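Local coordinates for novel protein similar to vertebrate potassium voltage-gated channel, subfamily H (Eag-related) family (Danio rerio, PDB 3UKN) that probably forms the pore of a voltage-gated, delayed-rectifier potassium channel, seen here as its cytoplasmic C-linker and cyclic nucleotide-binding homology domain, at residues G113-F121 against Q171-R179. Residues are numbered along the deposited sequence; the frame is centred on the assembly and turned at random.
Sequences GDALQAIYF and QYISLKGLR
Leu175 lies against the chain of Leu116 to Ile119, at the point where strand 168-174 gives way to helix 175-184. Its CB is 3.9 Å from Gln117 O, and its CG packs on the peptide that follows Gln117. At the tip the two methyls part. CD1 meets Leu116 O at 3.5 Å, with Leu116 CD2 beyond. CD2 rests on the backbone of Ala118 and on Ile119 CG2, 4.0 Å away. With CG beside its own backbone N (chi1 -62°), Leu175 holds both methyls against this chain. Its N-H hydrogen-bonds to Gln117 O at 3.0 Å, nearly straight but from above the carbonyl plane. A water also donates to Gln117 O and accepts from Lys176 N. Ser174 is the N-cap: its OG accepts from Gly177 N at 2.9 Å.

Before the helix, strands 118-121 and 171-174 run antiparallel. Ile119 and Ile173 exchange backbone hydrogen bonds, as do Phe121 and Gln171. Tyr120 and Tyr172 form a non-hydrogen-bonded pair, with both side chains on the same face of the sheet. Their side chains lie side by side, and Tyr120 CD1 is 3.5 Å from Tyr172 CB. The ring planes meet obliquely at 42°. Tyr120 OH hydrogen-bonds to Asn49 OD1 and Tyr172 OH to Asp53 N, so both hydroxyls bond to the loop between helices 32-45 and 63-71. On the other face Ile119 CD1 touches Leu178 CD2 at 4.4 Å, which sets the first turn of the helix against the strand. This buried antiparallel pair, one strand of which runs straight into an N-capped helix, belongs to the beta roll of the cyclic nucleotide-binding homology domain, where the last roll strand leads into the C-terminal helices.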
loop_
_atom_site.group_PDB
_atom_site.type_symbol
_atom_site.label_atom_id
_atom_site.label_comp_id
_atom_site.label_asym_id
_atom_site.label_seq_id
_atom_site.Cartn_x
_atom_site.Cartn_y
_atom_site.Cartn_z
ATOM N N GLY B 113 16.255 -13.929 0.649
ATOM C CA GLY B 113 15.607 -14.200 1.918
ATOM C C GLY B 113 14.358 -13.374 2.178
ATOM O O GLY B 113 13.563 -13.711 3.059
ATOM N N ASP B 114 14.181 -12.284 1.437
ATOM C CA ASP B 114 12.944 -11.519 1.551
ATOM C C ASP B 114 11.755 -12.350 1.058
ATOM O O ASP B 114 11.930 -13.342 0.338
ATOM C CB ASP B 114 13.032 -10.178 0.800
ATOM C CG ASP B 114 13.806 -9.113 1.585
ATOM O OD1 ASP B 114 14.026 -9.312 2.801
ATOM O OD2 ASP B 114 14.184 -8.073 0.996
ATOM N N ALA B 115 10.550 -11.964 1.472
ATOM C CA ALA B 115 9.355 -12.559 0.913
ATOM C C ALA B 115 9.040 -11.877 -0.420
ATOM O O ALA B 115 9.026 -10.649 -0.506
ATOM C CB ALA B 115 8.197 -12.426 1.866
ATOM N N LEU B 116 8.803 -12.679 -1.455
ATOM C CA LEU B 116 8.453 -12.150 -2.763
ATOM C C LEU B 116 7.115 -11.413 -2.684
ATOM O O LEU B 116 6.129 -11.960 -2.190
ATOM C CB LEU B 116 8.391 -13.284 -3.788
ATOM C CG LEU B 116 8.218 -12.859 -5.252
ATOM C CD1 LEU B 116 9.423 -12.045 -5.768
ATOM C CD2 LEU B 116 7.946 -14.075 -6.129
ATOM N N GLN B 117 7.075 -10.175 -3.164
ATOM C CA GLN B 117 5.847 -9.390 -3.079
ATOM C C GLN B 117 5.148 -9.278 -4.432
ATOM O O GLN B 117 3.998 -8.871 -4.518
ATOM C CB GLN B 117 6.159 -7.984 -2.562
ATOM C CG GLN B 117 6.795 -7.930 -1.178
ATOM C CD GLN B 117 5.807 -8.236 -0.083
ATOM O OE1 GLN B 117 4.601 -8.030 -0.245
ATOM N NE2 GLN B 117 6.303 -8.756 1.039
ATOM N N ALA B 118 5.854 -9.636 -5.493
ATOM C CA ALA B 118 5.347 -9.430 -6.843
ATOM C C ALA B 118 6.100 -10.300 -7.837
ATOM O O ALA B 118 7.164 -10.835 -7.524
ATOM C CB ALA B 118 5.516 -7.956 -7.239
ATOM N N ILE B 119 5.550 -10.417 -9.046
ATOM C CA ILE B 119 6.342 -10.869 -10.185
ATOM C C ILE B 119 6.685 -9.637 -10.999
ATOM O O ILE B 119 5.888 -8.701 -11.079
ATOM C CB ILE B 119 5.600 -11.903 -11.059
ATOM C CG1 ILE B 119 4.355 -11.301 -11.677
ATOM C CG2 ILE B 119 5.188 -13.097 -10.232
ATOM C CD1 ILE B 119 3.527 -12.333 -12.438
ATOM N N TYR B 120 7.879 -9.632 -11.579
ATOM C CA TYR B 120 8.406 -8.461 -12.280
ATOM C C TYR B 120 8.744 -8.794 -13.733
ATOM O O TYR B 120 9.132 -9.917 -14.060
ATOM C CB TYR B 120 9.659 -7.937 -11.567
ATOM C CG TYR B 120 9.432 -7.657 -10.114
ATOM C CD1 TYR B 120 9.098 -6.383 -9.684
ATOM C CD2 TYR B 120 9.534 -8.668 -9.170
ATOM C CE1 TYR B 120 8.876 -6.114 -8.340
ATOM C CE2 TYR B 120 9.307 -8.422 -7.835
ATOM C CZ TYR B 120 8.980 -7.138 -7.417
ATOM O OH TYR B 120 8.745 -6.883 -6.077
ATOM N N PHE B 121 8.599 -7.804 -14.597
ATOM C CA PHE B 121 8.886 -7.983 -16.008
ATOM C C PHE B 121 9.858 -6.882 -16.392
ATOM O O PHE B 121 9.597 -5.716 -16.115
ATOM C CB PHE B 121 7.576 -7.886 -16.816
ATOM C CG PHE B 121 7.765 -7.934 -18.328
ATOM C CD1 PHE B 121 7.718 -9.140 -19.013
ATOM C CD2 PHE B 121 7.950 -6.770 -19.057
ATOM C CE1 PHE B 121 7.886 -9.193 -20.407
ATOM C CE2 PHE B 121 8.109 -6.812 -20.442
ATOM C CZ PHE B 121 8.081 -8.025 -21.119
ATOM N N GLN B 171 8.053 -3.601 -15.077
ATOM C CA GLN B 171 6.627 -3.692 -14.809
ATOM C C GLN B 171 6.420 -4.806 -13.813
ATOM O O GLN B 171 7.274 -5.680 -13.670
ATOM C CB GLN B 171 5.837 -4.020 -16.075
ATOM C CG GLN B 171 5.831 -2.922 -17.088
ATOM C CD GLN B 171 4.970 -3.237 -18.288
ATOM O OE1 GLN B 171 4.343 -4.299 -18.372
ATOM N NE2 GLN B 171 4.937 -2.311 -19.234
ATOM N N TYR B 172 5.271 -4.808 -13.149
ATOM C CA TYR B 172 5.022 -5.825 -12.140
ATOM C C TYR B 172 3.570 -5.846 -11.704
ATOM O O TYR B 172 2.829 -4.878 -11.905
ATOM C CB TYR B 172 5.954 -5.618 -10.927
ATOM C CG TYR B 172 5.683 -4.362 -10.113
ATOM C CD1 TYR B 172 4.785 -4.380 -9.036
ATOM C CD2 TYR B 172 6.336 -3.158 -10.405
ATOM C CE1 TYR B 172 4.542 -3.212 -8.264
ATOM C CE2 TYR B 172 6.094 -1.988 -9.637
ATOM C CZ TYR B 172 5.196 -2.027 -8.582
ATOM O OH TYR B 172 4.975 -0.879 -7.843
ATOM N N ILE B 173 3.190 -6.960 -11.096
ATOM C CA ILE B 173 1.881 -7.155 -10.503
ATOM C C ILE B 173 2.110 -7.810 -9.125
ATOM O O ILE B 173 2.875 -8.778 -9.012
ATOM C CB ILE B 173 1.050 -8.093 -11.351
ATOM C CG1 ILE B 173 0.987 -7.589 -12.789
ATOM C CG2 ILE B 173 -0.345 -8.260 -10.767
ATOM C CD1 ILE B 173 0.044 -8.383 -13.662
ATOM N N SER B 174 1.478 -7.267 -8.087
ATOM C CA SER B 174 1.647 -7.785 -6.742
ATOM C C SER B 174 1.034 -9.156 -6.690
ATOM O O SER B 174 0.051 -9.435 -7.390
ATOM C CB SER B 174 0.928 -6.895 -5.729
ATOM O OG SER B 174 -0.471 -6.908 -5.970
ATOM N N LEU B 175 1.589 -10.015 -5.847
ATOM C CA LEU B 175 1.022 -11.355 -5.667
ATOM C C LEU B 175 -0.389 -11.247 -5.107
ATOM O O LEU B 175 -1.268 -12.036 -5.440
ATOM C CB LEU B 175 1.897 -12.189 -4.724
ATOM C CG LEU B 175 3.307 -12.407 -5.255
ATOM C CD1 LEU B 175 4.001 -13.539 -4.479
ATOM C CD2 LEU B 175 3.241 -12.701 -6.781
ATOM N N LYS B 176 -0.598 -10.259 -4.244
ATOM C CA LYS B 176 -1.915 -10.038 -3.664
ATOM C C LYS B 176 -2.931 -9.748 -4.769
ATOM O O LYS B 176 -3.977 -10.375 -4.827
ATOM C CB LYS B 176 -1.851 -8.873 -2.683
ATOM C CG LYS B 176 -3.090 -8.655 -1.825
ATOM C CD LYS B 176 -2.870 -7.440 -0.922
ATOM C CE LYS B 176 -4.159 -6.692 -0.610
ATOM N NZ LYS B 176 -5.055 -7.469 0.294
ATOM N N GLY B 177 -2.610 -8.816 -5.660
ATOM C CA GLY B 177 -3.560 -8.388 -6.682
ATOM C C GLY B 177 -3.773 -9.514 -7.675
ATOM O O GLY B 177 -4.892 -9.837 -8.069
ATOM N N LEU B 178 -2.669 -10.125 -8.060
ATOM C CA LEU B 178 -2.675 -11.264 -8.950
ATOM C C LEU B 178 -3.512 -12.386 -8.391
ATOM O O LEU B 178 -4.271 -13.011 -9.127
ATOM C CB LEU B 178 -1.248 -11.747 -9.174
ATOM C CG LEU B 178 -1.090 -13.023 -9.981
ATOM C CD1 LEU B 178 -1.296 -12.756 -11.465
ATOM C CD2 LEU B 178 0.310 -13.542 -9.729
ATOM N N ARG B 179 -3.411 -12.643 -7.093
ATOM C CA ARG B 179 -4.133 -13.785 -6.537
ATOM C C ARG B 179 -5.607 -13.486 -6.492
ATOM O O ARG B 179 -6.433 -14.377 -6.652
ATOM C CB ARG B 179 -3.619 -14.175 -5.142
ATOM C CG ARG B 179 -2.237 -14.860 -5.153
ATOM C CD ARG B 179 -1.621 -14.850 -3.766
ATOM N NE ARG B 179 -0.286 -15.446 -3.718
ATOM C CZ ARG B 179 0.603 -15.201 -2.756
ATOM N NH1 ARG B 179 0.305 -14.354 -1.773
ATOM N NH2 ARG B 179 1.792 -15.791 -2.776
HETATM O O HOH W 1 1.967 -8.887 -2.955
#